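Local coordinates for protein AA9 family lytic polysaccharide monooxygenase cel61B (PDB 2VTC) that depolymerises cellulose and related polysaccharides as a secreted copper-dependent lytic monooxygenase, oxidising glycosidic linkages at C1 or C4, at residues Ile113-Val118 with Lys136-Gly141; Thr218-Pro223 with Pro242-Trp247. One frame throughout, in Å; residues are numbered along the deposited sequence.

Contact 1 and contact 2 follow one another along the chain, and their centres are 10 Å apart. Contact 1 pairs two neighbouring strands, 113-119 and 133-143, of one sheet. Contact 2 joins two loop segments, both after strand 215-216, in the C-terminal part of the chain. The loops lie over the sheet face that carries V114, Y116 and K136, so the two contacts touch. Y116 OH and Y221 OH are 2.8 Å apart, a probable hydrogen bond. K136 NZ lies 2.8 Å from P242 O, again a probable hydrogen bond, and it also reaches P244 O. These links hold the C-terminal chain against the sheet.

Contact 1 (Ile113-Val118 with Lys136-Gly141); sequences IVTYVV and KIQEAG
I113-V118 and K136-G141 pair as neighbouring antiparallel strands, buried in the mixed sheet that holds strands 113-119 and 133-143. The short axes run at 178°, 4.6 Å apart. At one end I113 and A140 form a hydrogen-bonded pair: I113 N gives to A140 O, and A140 N returns a bond to I113 O. V114 and E139 follow as a non-hydrogen-bonded pair. The register then slips at a classic beta bulge, where I137 and Q138 both face T115. T115 O takes both amides, I137 N at 2.9 Å (165° at the hydrogen) and Q138 N at 3.3 Å. The sheet belongs to the beta-sandwich of the AA9 family. T115 and Q138 look inward, toward W161 and V163 on strand 160-164. Q138 bends at its second torsion (-82°), which brings its amide over strand 113-118. There OE1 receives T115 OG1 at 2.8 Å, a little out of the carbonyl plane, while NE2 makes a weak bond to I113 O. T115 OG1 also bonds H178 ND1. With an alanine at this position, the T115 hydroxyl would probably keep H178 but lose its amide partner, and a gap would open beside W161. On the other face K136 CB packs 3.8 Å from CE1 of the Y116 ring. K136 NZ reaches along its own strand to E139 OE1 in a salt bridge of 2.8 Å, approaching from above the carboxylate plane. At the bulge, I137 CG2 also meets V117 CG1 at 3.6 Å.

Contact 2 (Thr218-Pro223 with Pro242-Trp247); sequences TQLYKP and PGPALW
Y221 and L220 pack against P242, G243 and P244, all in loops and without a hydrogen bond between the two segments. From Y221 CB the chain turns with CG anti to the carbonyl carbon (chi1 -46°), and this carries the ring back beside L220. L220 CB sits 3.7 Å over the centre of one ring face of Y221. CD1 of Y221 lies 3.6 Å from P242 CB. CE1 comes equally near that carbon and 3.5 Å from G243 N, which lies at the ring edge. At the tip, Y221 OH bonds E179 OE1 as well as the Y116 hydroxyl, so the phenol oxygen is held at two points. G243 has a positive phi of 94°. A side chain there would jam against the preceding carbonyl and clash with P244 CD, and it would crowd Y221 CE1. Next to it L220 CD2 touches P244 CD at 3.6 Å, a plain apolar contact. Around this pair of loops, Y71 brings its ring to that of Y221. The loops pack on the sheet: L220 rests on Y116 and R177, Y221 on V114, P244 on Y116 and P242 on L181, side chains of strands 113-119 and 172-182.

Contact 1 (Ile113-Val118 with Lys136-Gly141)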
loop_
_atom_site.group_PDB
_atom_site.type_symbol
_atom_site.label_atom_id
_atom_site.label_comp_id
_atom_site.label_asym_id
_atom_site.label_seq_id
_atom_site.Cartn_x
_atom_site.Cartn_y
_atom_site.Cartn_z
ATOM N N ILE A 113 5.872 -6.328 -4.287
ATOM C CA ILE A 113 4.602 -5.655 -3.990
ATOM C C ILE A 113 4.002 -6.323 -2.761
ATOM O O ILE A 113 3.916 -7.553 -2.709
ATOM C CB ILE A 113 3.614 -5.780 -5.190
ATOM C CG1 ILE A 113 4.238 -5.161 -6.457
ATOM C CG2 ILE A 113 2.262 -5.146 -4.843
ATOM C CD1 ILE A 113 3.322 -5.137 -7.658
ATOM N N VAL A 114 3.627 -5.508 -1.759
ATOM C CA VAL A 114 3.038 -6.045 -0.520
ATOM C C VAL A 114 1.792 -5.217 -0.149
ATOM O O VAL A 114 1.717 -4.019 -0.464
ATOM C CB VAL A 114 4.059 -6.017 0.663
ATOM C CG1 VAL A 114 5.266 -6.950 0.409
ATOM C CG2 VAL A 114 4.553 -4.579 0.936
ATOM N N THR A 115 0.824 -5.876 0.500
ATOM C CA THR A 115 -0.387 -5.198 0.994
ATOM C C THR A 115 -0.678 -5.631 2.431
ATOM O O THR A 115 -0.558 -6.812 2.780
ATOM C CB THR A 115 -1.616 -5.487 0.105
ATOM O OG1 THR A 115 -1.247 -5.264 -1.264
ATOM C CG2 THR A 115 -2.788 -4.562 0.424
ATOM N N TYR A 116 -1.062 -4.649 3.246
ATOM C CA TYR A 116 -1.356 -4.889 4.670
ATOM C C TYR A 116 -2.776 -4.413 4.974
ATOM O O TYR A 116 -3.359 -3.601 4.218
ATOM C CB TYR A 116 -0.385 -4.099 5.563
ATOM C CG TYR A 116 1.094 -4.406 5.378
ATOM C CD1 TYR A 116 1.754 -5.316 6.201
ATOM C CD2 TYR A 116 1.840 -3.749 4.380
ATOM C CE1 TYR A 116 3.116 -5.609 6.024
ATOM C CE2 TYR A 116 3.190 -4.027 4.196
ATOM C CZ TYR A 116 3.825 -4.943 5.026
ATOM O OH TYR A 116 5.178 -5.200 4.864
ATOM N N VAL A 117 -3.300 -4.882 6.107
ATOM C CA VAL A 117 -4.585 -4.390 6.639
ATOM C C VAL A 117 -4.457 -4.089 8.136
ATOM O O VAL A 117 -3.658 -4.705 8.820
ATOM C CB VAL A 117 -5.732 -5.393 6.349
ATOM C CG1 VAL A 117 -5.497 -6.718 7.045
ATOM C CG2 VAL A 117 -7.121 -4.793 6.680
ATOM N N VAL A 118 -5.200 -3.088 8.591
ATOM C CA VAL A 118 -5.268 -2.737 10.004
ATOM C C VAL A 118 -6.728 -2.417 10.362
ATOM O O VAL A 118 -7.467 -1.821 9.564
ATOM C CB VAL A 118 -4.422 -1.499 10.312
ATOM C CG1 VAL A 118 -5.068 -0.283 9.736
ATOM C CG2 VAL A 118 -4.289 -1.305 11.790
ATOM N N LYS A 136 0.172 -8.351 7.288
ATOM C CA LYS A 136 0.415 -8.604 5.852
ATOM C C LYS A 136 -0.605 -9.592 5.284
ATOM O O LYS A 136 -0.757 -10.690 5.821
ATOM C CB LYS A 136 1.824 -9.150 5.646
ATOM C CG LYS A 136 2.209 -9.304 4.157
ATOM C CD LYS A 136 3.589 -9.934 4.011
ATOM C CE LYS A 136 4.720 -8.888 4.035
ATOM N NZ LYS A 136 6.081 -9.528 4.119
ATOM N N ILE A 137 -1.285 -9.205 4.205
ATOM C CA ILE A 137 -2.271 -10.091 3.558
ATOM C C ILE A 137 -1.928 -10.460 2.106
ATOM O O ILE A 137 -2.611 -11.293 1.493
ATOM C CB ILE A 137 -3.723 -9.518 3.640
ATOM C CG1 ILE A 137 -3.835 -8.165 2.908
ATOM C CG2 ILE A 137 -4.155 -9.431 5.114
ATOM C CD1 ILE A 137 -5.233 -7.792 2.477
ATOM N N GLN A 138 -0.878 -9.844 1.568
ATOM C CA GLN A 138 -0.410 -10.127 0.202
ATOM C C GLN A 138 1.074 -9.776 0.067
ATOM O O GLN A 138 1.534 -8.764 0.586
ATOM C CB GLN A 138 -1.262 -9.345 -0.811
ATOM C CG GLN A 138 -0.859 -9.464 -2.308
ATOM C CD GLN A 138 0.283 -8.518 -2.698
ATOM O OE1 GLN A 138 0.370 -7.366 -2.228
ATOM N NE2 GLN A 138 1.166 -9.000 -3.582
ATOM N N GLU A 139 1.826 -10.645 -0.602
ATOM C CA GLU A 139 3.206 -10.314 -0.969
ATOM C C GLU A 139 3.610 -11.032 -2.260
ATOM O O GLU A 139 3.196 -12.177 -2.512
ATOM C CB GLU A 139 4.203 -10.650 0.156
ATOM C CG GLU A 139 4.268 -12.134 0.551
ATOM C CD GLU A 139 5.291 -12.460 1.609
ATOM O OE1 GLU A 139 5.996 -11.536 2.100
ATOM O OE2 GLU A 139 5.417 -13.669 1.943
ATOM N N ALA A 140 4.396 -10.345 -3.077
ATOM C CA ALA A 140 4.888 -10.940 -4.329
ATOM C C ALA A 140 6.260 -10.360 -4.611
ATOM O O ALA A 140 6.477 -9.145 -4.493
ATOM C CB ALA A 140 3.926 -10.673 -5.482
ATOM N N GLY A 141 7.196 -11.226 -5.005
ATOM C CA GLY A 141 8.581 -10.811 -5.222
ATOM C C GLY A 141 9.044 -11.070 -6.644
ATOM O O GLY A 141 8.425 -10.578 -7.593
#

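Contact 2 (Thr218-Pro223 with Pro242-Trp247)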
loop_
_atom_site.group_PDB
_atom_site.type_symbol
_atom_site.label_atom_id
_atom_site.label_comp_id
_atom_site.label_asym_id
_atom_site.label_seq_id
_atom_site.Cartn_x
_atom_site.Cartn_y
_atom_site.Cartn_z
ATOM N N THR A 218 6.002 1.698 11.628
ATOM C CA THR A 218 7.363 2.168 11.921
ATOM C C THR A 218 8.311 1.027 12.334
ATOM O O THR A 218 9.505 1.250 12.553
ATOM C CB THR A 218 7.332 3.272 12.996
ATOM O OG1 THR A 218 6.647 2.777 14.154
ATOM C CG2 THR A 218 6.612 4.492 12.464
ATOM N N GLN A 219 7.775 -0.189 12.415
ATOM C CA GLN A 219 8.547 -1.390 12.722
ATOM C C GLN A 219 8.549 -2.405 11.558
ATOM O O GLN A 219 9.081 -3.503 11.700
ATOM C CB GLN A 219 8.031 -2.045 14.016
ATOM C CG GLN A 219 8.349 -1.253 15.285
ATOM C CD GLN A 219 7.687 -1.839 16.549
ATOM O OE1 GLN A 219 7.380 -3.036 16.624
ATOM N NE2 GLN A 219 7.466 -0.988 17.540
ATOM N N LEU A 220 7.978 -2.026 10.415
ATOM C CA LEU A 220 7.892 -2.964 9.277
ATOM C C LEU A 220 9.253 -3.286 8.683
ATOM O O LEU A 220 9.541 -4.461 8.401
ATOM C CB LEU A 220 6.971 -2.457 8.171
ATOM C CG LEU A 220 5.494 -2.316 8.529
ATOM C CD1 LEU A 220 4.798 -1.574 7.420
ATOM C CD2 LEU A 220 4.790 -3.671 8.782
ATOM N N TYR A 221 10.077 -2.247 8.514
ATOM C CA TYR A 221 11.330 -2.349 7.745
ATOM C C TYR A 221 12.498 -1.603 8.394
ATOM O O TYR A 221 12.299 -0.555 9.025
ATOM C CB TYR A 221 11.162 -1.710 6.367
ATOM C CG TYR A 221 9.915 -2.078 5.623
ATOM C CD1 TYR A 221 9.676 -3.402 5.267
ATOM C CD2 TYR A 221 8.979 -1.091 5.247
ATOM C CE1 TYR A 221 8.522 -3.751 4.578
ATOM C CE2 TYR A 221 7.826 -1.425 4.540
ATOM C CZ TYR A 221 7.610 -2.774 4.211
ATOM O OH TYR A 221 6.490 -3.141 3.508
ATOM N N LYS A 222 13.705 -2.150 8.203
ATOM C CA LYS A 222 14.963 -1.494 8.598
ATOM C C LYS A 222 15.824 -1.271 7.337
ATOM O O LYS A 222 15.726 -2.045 6.374
ATOM C CB LYS A 222 15.722 -2.326 9.641
ATOM C CG LYS A 222 14.978 -2.481 10.962
ATOM C CD LYS A 222 15.881 -2.989 12.068
ATOM C CE LYS A 222 15.066 -3.380 13.307
ATOM N NZ LYS A 222 15.917 -3.793 14.468
ATOM N N PRO A 223 16.645 -0.197 7.311
ATOM C CA PRO A 223 17.451 0.095 6.104
ATOM C C PRO A 223 18.435 -1.001 5.679
ATOM O O PRO A 223 18.885 -0.994 4.527
ATOM C CB PRO A 223 18.202 1.371 6.490
ATOM C CG PRO A 223 17.294 2.013 7.530
ATOM C CD PRO A 223 16.830 0.846 8.338
ATOM N N PRO A 242 10.559 -8.145 2.125
ATOM C CA PRO A 242 10.552 -7.408 3.401
ATOM C C PRO A 242 9.213 -7.429 4.168
ATOM O O PRO A 242 8.154 -7.714 3.593
ATOM C CB PRO A 242 10.855 -5.964 2.970
ATOM C CG PRO A 242 11.595 -6.092 1.662
ATOM C CD PRO A 242 10.878 -7.259 0.988
ATOM N N GLY A 243 9.284 -7.085 5.448
ATOM C CA GLY A 243 8.085 -6.988 6.282
ATOM C C GLY A 243 7.812 -8.272 7.043
ATOM O O GLY A 243 8.442 -9.286 6.823
ATOM N N PRO A 244 6.843 -8.227 7.952
ATOM C CA PRO A 244 6.462 -9.388 8.758
ATOM C C PRO A 244 5.732 -10.470 7.955
ATOM O O PRO A 244 5.382 -10.275 6.771
ATOM C CB PRO A 244 5.552 -8.776 9.826
ATOM C CG PRO A 244 4.952 -7.556 9.158
ATOM C CD PRO A 244 6.060 -7.017 8.273
ATOM N N ALA A 245 5.497 -11.603 8.614
ATOM C CA ALA A 245 4.942 -12.790 7.958
ATOM C C ALA A 245 3.520 -12.607 7.416
ATOM O O ALA A 245 2.671 -11.956 8.047
ATOM C CB ALA A 245 4.994 -13.971 8.911
ATOM N N LEU A 246 3.281 -13.202 6.245
ATOM C CA LEU A 246 1.988 -13.274 5.612
ATOM C C LEU A 246 0.974 -13.939 6.546
ATOM O O LEU A 246 1.258 -14.986 7.139
ATOM C CB LEU A 246 2.108 -14.064 4.295
ATOM C CG LEU A 246 0.863 -14.155 3.402
ATOM C CD1 LEU A 246 0.444 -12.800 2.900
ATOM C CD2 LEU A 246 1.081 -15.106 2.224
ATOM N N TRP A 247 -0.194 -13.316 6.675
ATOM C CA TRP A 247 -1.296 -13.896 7.431
ATOM C C TRP A 247 -2.151 -14.707 6.462
ATOM O O TRP A 247 -2.695 -14.135 5.508
ATOM C CB TRP A 247 -2.122 -12.793 8.094
ATOM C CG TRP A 247 -3.222 -13.286 8.978
ATOM C CD1 TRP A 247 -3.099 -14.119 10.050
ATOM C CD2 TRP A 247 -4.617 -12.953 8.883
ATOM N NE1 TRP A 247 -4.333 -14.341 10.623
ATOM C CE2 TRP A 247 -5.280 -13.633 9.929
ATOM C CE3 TRP A 247 -5.368 -12.158 8.014
ATOM C CZ2 TRP A 247 -6.668 -13.528 10.135
ATOM C CZ3 TRP A 247 -6.755 -12.046 8.223
ATOM C CH2 TRP A 247 -7.383 -12.732 9.270
#